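Local coordinates for protein HTH-type transcriptional regulator YgaV (Escherichia coli K12, PDB 3CUO) that regulates large-scale gene expression in response to sulfide, acting as both repressor and activator, and in the absence of sulfide represses many anaerobic respiratory genes, at residues I29-S34 and A88-L93; T39-L44 and Q57-M62; G66-Q71 and I77-K82. All coordinates share one frame; numbering follows the deposited sequence.

Interaction 1 of 3, residues I29-S34 and A88-L93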
loop_
_atom_site.group_PDB
_atom_site.type_symbol
_atom_site.label_atom_id
_atom_site.label_comp_id
_atom_site.label_asym_id
_atom_site.label_seq_id
_atom_site.Cartn_x
_atom_site.Cartn_y
_atom_site.Cartn_z
ATOM N N ILE A 29 -5.524 13.063 1.416
ATOM C CA ILE A 29 -6.578 13.107 2.490
ATOM C C ILE A 29 -6.033 12.592 3.804
ATOM O O ILE A 29 -6.170 13.256 4.887
ATOM C CB ILE A 29 -7.823 12.316 2.096
ATOM C CG1 ILE A 29 -8.684 13.049 1.084
ATOM C CG2 ILE A 29 -8.760 11.946 3.344
ATOM C CD1 ILE A 29 -9.793 12.096 0.454
ATOM N N LEU A 30 -5.483 11.393 3.751
ATOM C CA LEU A 30 -4.877 10.736 4.931
ATOM C C LEU A 30 -3.718 11.531 5.483
ATOM O O LEU A 30 -3.642 11.677 6.676
ATOM C CB LEU A 30 -4.499 9.286 4.643
ATOM C CG LEU A 30 -5.612 8.365 4.196
ATOM C CD1 LEU A 30 -5.040 7.028 3.709
ATOM C CD2 LEU A 30 -6.642 8.123 5.294
ATOM N N CYS A 31 -2.897 12.158 4.627
ATOM C CA CYS A 31 -1.860 13.086 5.117
ATOM C C CYS A 31 -2.455 14.281 5.830
ATOM O O CYS A 31 -1.968 14.653 6.913
ATOM C CB CYS A 31 -1.004 13.659 4.001
ATOM S SG CYS A 31 0.148 12.535 3.288
ATOM N N MET A 32 -3.444 14.940 5.201
ATOM C CA MET A 32 -4.130 16.052 5.857
ATOM C C MET A 32 -4.758 15.641 7.167
ATOM O O MET A 32 -4.815 16.420 8.141
ATOM C CB MET A 32 -5.221 16.648 4.939
ATOM C CG MET A 32 -5.744 18.059 5.377
ATOM S SD MET A 32 -4.481 19.406 5.194
ATOM C CE MET A 32 -3.784 19.174 3.623
ATOM N N LEU A 33 -5.319 14.443 7.216
ATOM C CA LEU A 33 -5.955 14.034 8.454
ATOM C C LEU A 33 -4.957 13.695 9.546
ATOM O O LEU A 33 -5.324 13.724 10.700
ATOM C CB LEU A 33 -6.909 12.866 8.221
ATOM C CG LEU A 33 -8.154 13.067 7.342
ATOM C CD1 LEU A 33 -8.918 11.708 7.352
ATOM C CD2 LEU A 33 -8.971 14.237 7.843
ATOM N N SER A 34 -3.716 13.325 9.211
ATOM C CA SER A 34 -2.739 12.973 10.260
ATOM C C SER A 34 -2.586 14.103 11.258
ATOM O O SER A 34 -2.315 15.265 10.896
ATOM C CB SER A 34 -1.356 12.653 9.681
ATOM O OG SER A 34 -1.401 11.609 8.716
ATOM N N ALA A 88 1.298 4.506 10.190
ATOM C CA ALA A 88 2.550 3.732 9.925
ATOM C C ALA A 88 2.950 3.751 8.475
ATOM O O ALA A 88 4.129 3.897 8.137
ATOM C CB ALA A 88 2.384 2.294 10.392
ATOM N N ILE A 89 1.973 3.550 7.581
ATOM C CA ILE A 89 2.275 3.499 6.158
ATOM C C ILE A 89 2.626 4.877 5.654
ATOM O O ILE A 89 3.597 5.061 4.903
ATOM C CB ILE A 89 1.122 2.866 5.409
ATOM C CG1 ILE A 89 1.086 1.403 5.805
ATOM C CG2 ILE A 89 1.230 3.108 3.839
ATOM C CD1 ILE A 89 -0.191 0.750 5.617
ATOM N N ILE A 90 1.827 5.876 6.028
ATOM C CA ILE A 90 2.168 7.254 5.731
ATOM C C ILE A 90 3.589 7.654 6.123
ATOM O O ILE A 90 4.314 8.257 5.347
ATOM C CB ILE A 90 1.089 8.255 6.360
ATOM C CG1 ILE A 90 -0.189 8.160 5.538
ATOM C CG2 ILE A 90 1.632 9.638 6.359
ATOM C CD1 ILE A 90 -1.198 9.345 5.827
ATOM N N ALA A 91 3.982 7.307 7.329
ATOM C CA ALA A 91 5.305 7.630 7.836
ATOM C C ALA A 91 6.393 6.901 7.027
ATOM O O ALA A 91 7.452 7.500 6.706
ATOM C CB ALA A 91 5.374 7.237 9.317
ATOM N N THR A 92 6.151 5.643 6.641
ATOM C CA THR A 92 7.119 4.960 5.748
ATOM C C THR A 92 7.161 5.624 4.368
ATOM O O THR A 92 8.240 5.773 3.780
ATOM C CB THR A 92 6.763 3.474 5.643
ATOM O OG1 THR A 92 6.858 2.902 6.952
ATOM C CG2 THR A 92 7.673 2.713 4.704
ATOM N N LEU A 93 5.998 6.016 3.828
ATOM C CA LEU A 93 5.996 6.648 2.519
ATOM C C LEU A 93 6.803 7.956 2.565
ATOM O O LEU A 93 7.582 8.267 1.672
ATOM C CB LEU A 93 4.581 6.885 2.029
ATOM C CG LEU A 93 3.755 5.662 1.637
ATOM C CD1 LEU A 93 2.381 6.127 1.319
ATOM C CD2 LEU A 93 4.299 4.951 0.468
#
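I90 reaches from helix 84-97 to helix 24-33 with a single methyl, CD1, which ends against the L30-C31 backbone, with L30 CB, C31 SG and S34 OG around it. Its CG1 branch stands anti to the carbonyl carbon (chi1 -73°), and with chi2 also extended it brings CD1 end-on to the other helix. There it lies 3.4 Å from L30 C and 3.5 Å from C31 N, over the peptide that joins the two residues. L30 turns its CB toward the methyl, 3.5 Å from I90 CD1, while C31 SG stands farther off at 4.3 Å from it. On another side is S34, the residue just past the helix end, whose OG comes within 3.7 Å of I90 CD1. That hydroxyl bends back to donate to L30 O (3.0 Å), tilted 28° from the carbonyl plane, and the same oxygen also takes a weak bond from S34 N. Replacing S34 by an alanine would probably cost L30 O its hydroxyl donor and open a small gap beside the isoleucine methyl. Beyond the contact, L30 also packs on M21, M62 and I68, and C31 on L7 of the second subunit. No hydrogen bond crosses between the two segments: the S34 hydroxyl gives its proton back to the last turn of helix 24-33, and what crosses here is van der Waals packing of one buried methyl.

Interaction 2 of 3, residues T39-L44 and Q57-M62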
loop_
_atom_site.group_PDB
_atom_site.type_symbol
_atom_site.label_atom_id
_atom_site.label_comp_id
_atom_site.label_asym_id
_atom_site.label_seq_id
_atom_site.Cartn_x
_atom_site.Cartn_y
_atom_site.Cartn_z
ATOM N N THR A 39 -11.603 16.802 10.781
ATOM C CA THR A 39 -11.517 17.683 9.616
ATOM C C THR A 39 -12.721 17.459 8.709
ATOM O O THR A 39 -13.075 16.329 8.380
ATOM C CB THR A 39 -10.201 17.449 8.818
ATOM O OG1 THR A 39 -9.054 17.671 9.652
ATOM C CG2 THR A 39 -10.142 18.341 7.620
ATOM N N SER A 40 -13.286 18.544 8.237
ATOM C CA SER A 40 -14.450 18.495 7.357
ATOM C C SER A 40 -14.187 18.124 5.892
ATOM O O SER A 40 -13.108 18.288 5.354
ATOM C CB SER A 40 -15.200 19.836 7.422
ATOM O OG SER A 40 -14.352 20.896 7.013
ATOM N N ALA A 41 -15.212 17.597 5.233
ATOM C CA ALA A 41 -15.144 17.336 3.788
ATOM C C ALA A 41 -14.782 18.539 2.908
ATOM O O ALA A 41 -14.029 18.421 1.950
ATOM C CB ALA A 41 -16.432 16.699 3.328
ATOM N N GLY A 42 -15.355 19.711 3.190
ATOM C CA GLY A 42 -15.031 20.904 2.442
ATOM C C GLY A 42 -13.559 21.305 2.489
ATOM O O GLY A 42 -13.031 21.741 1.516
ATOM N N GLU A 43 -12.893 21.168 3.635
ATOM C CA GLU A 43 -11.433 21.447 3.690
ATOM C C GLU A 43 -10.675 20.415 2.827
ATOM O O GLU A 43 -9.750 20.743 2.064
ATOM C CB GLU A 43 -10.956 21.438 5.149
ATOM C CG GLU A 43 -9.473 21.825 5.275
ATOM C CD GLU A 43 -9.043 22.173 6.724
ATOM O OE1 GLU A 43 -9.871 22.048 7.660
ATOM O OE2 GLU A 43 -7.863 22.559 6.910
ATOM N N LEU A 44 -11.119 19.174 2.871
ATOM C CA LEU A 44 -10.415 18.080 2.152
ATOM C C LEU A 44 -10.657 18.239 0.648
ATOM O O LEU A 44 -9.773 18.028 -0.209
ATOM C CB LEU A 44 -10.888 16.730 2.685
ATOM C CG LEU A 44 -10.544 16.370 4.164
ATOM C CD1 LEU A 44 -11.281 15.194 4.776
ATOM C CD2 LEU A 44 -9.054 16.162 4.342
ATOM N N GLN A 57 -17.338 10.714 -1.401
ATOM C CA GLN A 57 -17.357 9.285 -1.776
ATOM C C GLN A 57 -16.099 8.594 -1.374
ATOM O O GLN A 57 -16.187 7.515 -0.891
ATOM C CB GLN A 57 -17.549 9.027 -3.300
ATOM C CG GLN A 57 -18.990 8.762 -3.684
ATOM C CD GLN A 57 -19.270 9.101 -5.121
ATOM O OE1 GLN A 57 -20.404 9.500 -5.498
ATOM N NE2 GLN A 57 -18.236 9.003 -5.940
ATOM N N HIS A 58 -14.935 9.187 -1.624
ATOM C CA HIS A 58 -13.664 8.625 -1.149
ATOM C C HIS A 58 -13.748 8.461 0.393
ATOM O O HIS A 58 -13.462 7.416 0.928
ATOM C CB HIS A 58 -12.441 9.499 -1.513
ATOM C CG HIS A 58 -12.012 9.429 -2.971
ATOM N ND1 HIS A 58 -11.310 8.369 -3.508
ATOM C CD2 HIS A 58 -12.114 10.336 -3.965
ATOM C CE1 HIS A 58 -11.024 8.607 -4.777
ATOM N NE2 HIS A 58 -11.506 9.797 -5.081
ATOM N N LEU A 59 -14.149 9.495 1.095
ATOM C CA LEU A 59 -14.280 9.400 2.568
ATOM C C LEU A 59 -15.170 8.256 3.074
ATOM O O LEU A 59 -14.792 7.571 4.025
ATOM C CB LEU A 59 -14.819 10.710 3.124
ATOM C CG LEU A 59 -13.763 11.800 3.005
ATOM C CD1 LEU A 59 -14.419 13.179 3.029
ATOM C CD2 LEU A 59 -12.649 11.629 4.057
ATOM N N ALA A 60 -16.350 8.099 2.466
ATOM C CA ALA A 60 -17.317 7.041 2.821
ATOM C C ALA A 60 -16.742 5.692 2.582
ATOM O O ALA A 60 -16.812 4.795 3.439
ATOM C CB ALA A 60 -18.680 7.214 2.042
ATOM N N ARG A 61 -16.047 5.549 1.448
ATOM C CA ARG A 61 -15.398 4.296 1.166
ATOM C C ARG A 61 -14.234 4.012 2.126
ATOM O O ARG A 61 -14.107 2.899 2.573
ATOM C CB ARG A 61 -14.920 4.220 -0.317
ATOM C CG ARG A 61 -16.011 4.630 -1.367
ATOM C CD ARG A 61 -15.504 4.337 -2.780
ATOM N NE ARG A 61 -16.108 5.098 -3.903
ATOM C CZ ARG A 61 -15.444 5.950 -4.720
ATOM N NH1 ARG A 61 -14.153 6.260 -4.556
ATOM N NH2 ARG A 61 -16.113 6.559 -5.703
ATOM N N MET A 62 -13.395 4.989 2.443
ATOM C CA MET A 62 -12.318 4.744 3.393
ATOM C C MET A 62 -12.836 4.423 4.807
ATOM O O MET A 62 -12.237 3.647 5.524
ATOM C CB MET A 62 -11.368 5.940 3.422
ATOM C CG MET A 62 -10.455 6.004 2.198
ATOM S SD MET A 62 -9.091 7.199 2.282
ATOM C CE MET A 62 -10.210 8.540 1.913
#
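L59 carries most of the buried surface here, pushing both of its methyls from helix 52-64 toward the first turn of helix 41-48. CD2 lies 3.9 Å from L44 CD1, and the other methyl, CD1, is 4.1 Å from the same L44 atom, so the fork of L59 meets one methyl of L44 with both prongs. The two leucine side chains cross obliquely. Each has its CG anti to the carbonyl carbon, at chi1 -70° for L59 and -66° for L44, which helps turn L59's two methyls and L44 CD1 to one another. A41 completes the trio: its CB approaches L59 CD1 to 4.1 Å, flanking the leucine at the start of the helix, directly after the N-cap residue S40. All three approaches are between methyl groups, with no hydrogen bond across, and the CA atoms of A41 and L59 remain 8.1 Å apart, a spacing that the L59 side chain bridges to reach A41 CB. Around this pair the core goes on: L44 packs on M32 of helix 24-33, while L59 also touches I68 and Y79 of the beta hairpin. Helices 41-48 and 52-64 are the two helices of the predicted helix-turn-helix motif, and their apolar packing through L44 and L59 is characteristic of the winged helix-turn-helix fold of ArsR-family regulators, in which the second helix is probably the recognition helix.

Interaction 3 of 3, residues G66-Q71 and I77-K82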
loop_
_atom_site.group_PDB
_atom_site.type_symbol
_atom_site.label_atom_id
_atom_site.label_comp_id
_atom_site.label_asym_id
_atom_site.label_seq_id
_atom_site.Cartn_x
_atom_site.Cartn_y
_atom_site.Cartn_z
ATOM N N GLY A 66 -12.305 0.944 7.087
ATOM C CA GLY A 66 -11.761 0.931 8.437
ATOM C C GLY A 66 -10.642 1.898 8.651
ATOM O O GLY A 66 -10.099 1.950 9.730
ATOM N N LEU A 67 -10.328 2.711 7.631
ATOM C CA LEU A 67 -9.210 3.621 7.679
ATOM C C LEU A 67 -9.502 4.872 8.514
ATOM O O LEU A 67 -8.614 5.408 9.151
ATOM C CB LEU A 67 -8.825 4.129 6.261
ATOM C CG LEU A 67 -8.388 3.126 5.204
ATOM C CD1 LEU A 67 -7.707 3.917 4.190
ATOM C CD2 LEU A 67 -7.553 2.048 5.767
ATOM N N ILE A 68 -10.722 5.378 8.410
ATOM C CA ILE A 68 -11.064 6.668 9.027
ATOM C C ILE A 68 -12.377 6.487 9.755
ATOM O O ILE A 68 -13.108 5.533 9.514
ATOM C CB ILE A 68 -11.082 7.810 8.004
ATOM C CG1 ILE A 68 -12.181 7.619 6.955
ATOM C CG2 ILE A 68 -9.635 8.041 7.354
ATOM C CD1 ILE A 68 -12.349 8.799 6.053
ATOM N N ASP A 69 -12.661 7.339 10.721
ATOM C CA ASP A 69 -14.000 7.419 11.188
ATOM C C ASP A 69 -14.551 8.820 11.128
ATOM O O ASP A 69 -13.848 9.748 10.716
ATOM C CB ASP A 69 -14.111 6.808 12.567
ATOM C CG ASP A 69 -13.417 7.590 13.642
ATOM O OD1 ASP A 69 -12.670 8.520 13.360
ATOM O OD2 ASP A 69 -13.634 7.197 14.811
ATOM N N SER A 70 -15.828 8.961 11.484
ATOM C CA SER A 70 -16.519 10.201 11.315
ATOM C C SER A 70 -17.340 10.562 12.550
ATOM O O SER A 70 -17.805 9.699 13.331
ATOM C CB SER A 70 -17.329 10.202 10.005
ATOM O OG SER A 70 -18.347 9.229 10.030
ATOM N N GLN A 71 -17.492 11.871 12.750
ATOM C CA GLN A 71 -18.359 12.410 13.794
ATOM C C GLN A 71 -19.333 13.370 13.187
ATOM O O GLN A 71 -18.904 14.284 12.489
ATOM C CB GLN A 71 -17.525 13.111 14.864
ATOM C CG GLN A 71 -16.359 12.237 15.403
ATOM C CD GLN A 71 -16.643 11.501 16.737
ATOM O OE1 GLN A 71 -17.186 12.096 17.696
ATOM N NE2 GLN A 71 -16.224 10.236 16.822
ATOM N N ILE A 77 -20.179 16.845 9.258
ATOM C CA ILE A 77 -19.461 15.605 9.504
ATOM C C ILE A 77 -17.999 15.931 9.425
ATOM O O ILE A 77 -17.530 16.581 8.453
ATOM C CB ILE A 77 -19.775 14.493 8.469
ATOM C CG1 ILE A 77 -21.265 14.246 8.333
ATOM C CG2 ILE A 77 -19.016 13.178 8.763
ATOM C CD1 ILE A 77 -21.713 14.308 6.903
ATOM N N LEU A 78 -17.273 15.418 10.399
ATOM C CA LEU A 78 -15.842 15.567 10.502
ATOM C C LEU A 78 -15.200 14.178 10.526
ATOM O O LEU A 78 -15.747 13.263 11.108
ATOM C CB LEU A 78 -15.513 16.285 11.818
ATOM C CG LEU A 78 -16.217 17.633 12.089
ATOM C CD1 LEU A 78 -15.838 18.196 13.473
ATOM C CD2 LEU A 78 -15.926 18.679 10.964
ATOM N N TYR A 79 -13.991 14.074 9.962
ATOM C CA TYR A 79 -13.316 12.873 9.755
ATOM C C TYR A 79 -11.954 12.887 10.468
ATOM O O TYR A 79 -11.310 13.944 10.593
ATOM C CB TYR A 79 -13.113 12.641 8.230
ATOM C CG TYR A 79 -14.413 12.618 7.440
ATOM C CD1 TYR A 79 -15.044 11.426 7.167
ATOM C CD2 TYR A 79 -14.996 13.779 6.989
ATOM C CE1 TYR A 79 -16.227 11.399 6.470
ATOM C CE2 TYR A 79 -16.203 13.751 6.293
ATOM C CZ TYR A 79 -16.790 12.530 6.035
ATOM O OH TYR A 79 -17.969 12.420 5.299
ATOM N N SER A 80 -11.542 11.704 10.903
ATOM C CA SER A 80 -10.269 11.479 11.579
ATOM C C SER A 80 -9.698 10.087 11.202
ATOM O O SER A 80 -10.430 9.151 10.816
ATOM C CB SER A 80 -10.474 11.704 13.108
ATOM O OG SER A 80 -10.664 10.459 13.744
ATOM N N ILE A 81 -8.380 9.928 11.327
ATOM C CA ILE A 81 -7.773 8.616 11.129
ATOM C C ILE A 81 -8.168 7.733 12.260
ATOM O O ILE A 81 -8.086 8.153 13.369
ATOM C CB ILE A 81 -6.249 8.649 10.865
ATOM C CG1 ILE A 81 -6.051 9.101 9.405
ATOM C CG2 ILE A 81 -5.633 7.178 11.051
ATOM C CD1 ILE A 81 -4.891 9.840 9.118
ATOM N N LYS A 82 -8.647 6.530 11.923
ATOM C CA LYS A 82 -9.024 5.482 12.843
ATOM C C LYS A 82 -7.934 4.411 12.961
ATOM O O LYS A 82 -7.525 4.087 14.037
ATOM C CB LYS A 82 -10.317 4.761 12.375
ATOM C CG LYS A 82 -10.976 3.847 13.510
ATOM C CD LYS A 82 -11.889 2.789 12.968
ATOM C CE LYS A 82 -12.057 1.605 13.953
ATOM N NZ LYS A 82 -12.753 2.054 15.248
HETATM O O HOH W 1 -10.184 7.776 15.243
#
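D69 and S80 face each other as a hydrogen-bonded pair of antiparallel strands and are joined three times. D69 N gives to S80 O (2.9 Å) in the carbonyl plane, S80 N returns a bond to D69 O, and the S80 hydroxyl donates to D69 OD1 at 2.8 Å, nearly along the carboxylate C-O axis. The aspartate reaches it because its CG sits between the backbone N and the carbonyl carbon (chi1 69°), which folds the carboxylate over toward the neighbouring strand. A water donates to both D69 OD1 and I81 O, tying the carboxylate to the next carbonyl along. Farther out, Q71 and L78 form a second hydrogen-bonded pair, Q71 N to L78 O measuring 2.8 Å with a fairly straight N-H (163°). At the other end K82 N bonds to L67 O. This ladder is the beta hairpin that forms the wing of the winged helix-turn-helix fold. On the face away from D69 and S80, the Y79 ring slants beside its neighbours, CD1 lying 3.9 Å from I68 CD1 and 3.8 Å from S70 CB. I77 CG2 closes on S70 CB from beyond, at 3.6 Å, while the S70 hydroxyl bonds R63. Helix 52-64 backs this face, L59 packing on both I68 and Y79, and helix 24-33 adds L30 and L33 against I68. Strand 68-72 is entered through G66, whose positive phi (93°) belongs to the Schellman motif ending helix 52-64.

In the fold
Interactions 1 and 2 are buried helix-to-helix contacts without a cross-bond, whereas interaction 3 is a partly buried strand pairing held by backbone hydrogen bonds and one serine-aspartate bond, with D69, S80 and Q71 on the face opposite Y79. Both interactions 2 and 3 are nested in the chain between the segments of interaction 1. Helix 24-33 touches both other contacts: L33 and M32 pack on L44 of interaction 2, and L30 meets I68 and I81 of interaction 3. The closest link joins interactions 2 and 3, where T39 N probably bonds Y79 O within the shared sheet and L59 packs on I68 and Y79. Interaction 1 alone borders the second subunit.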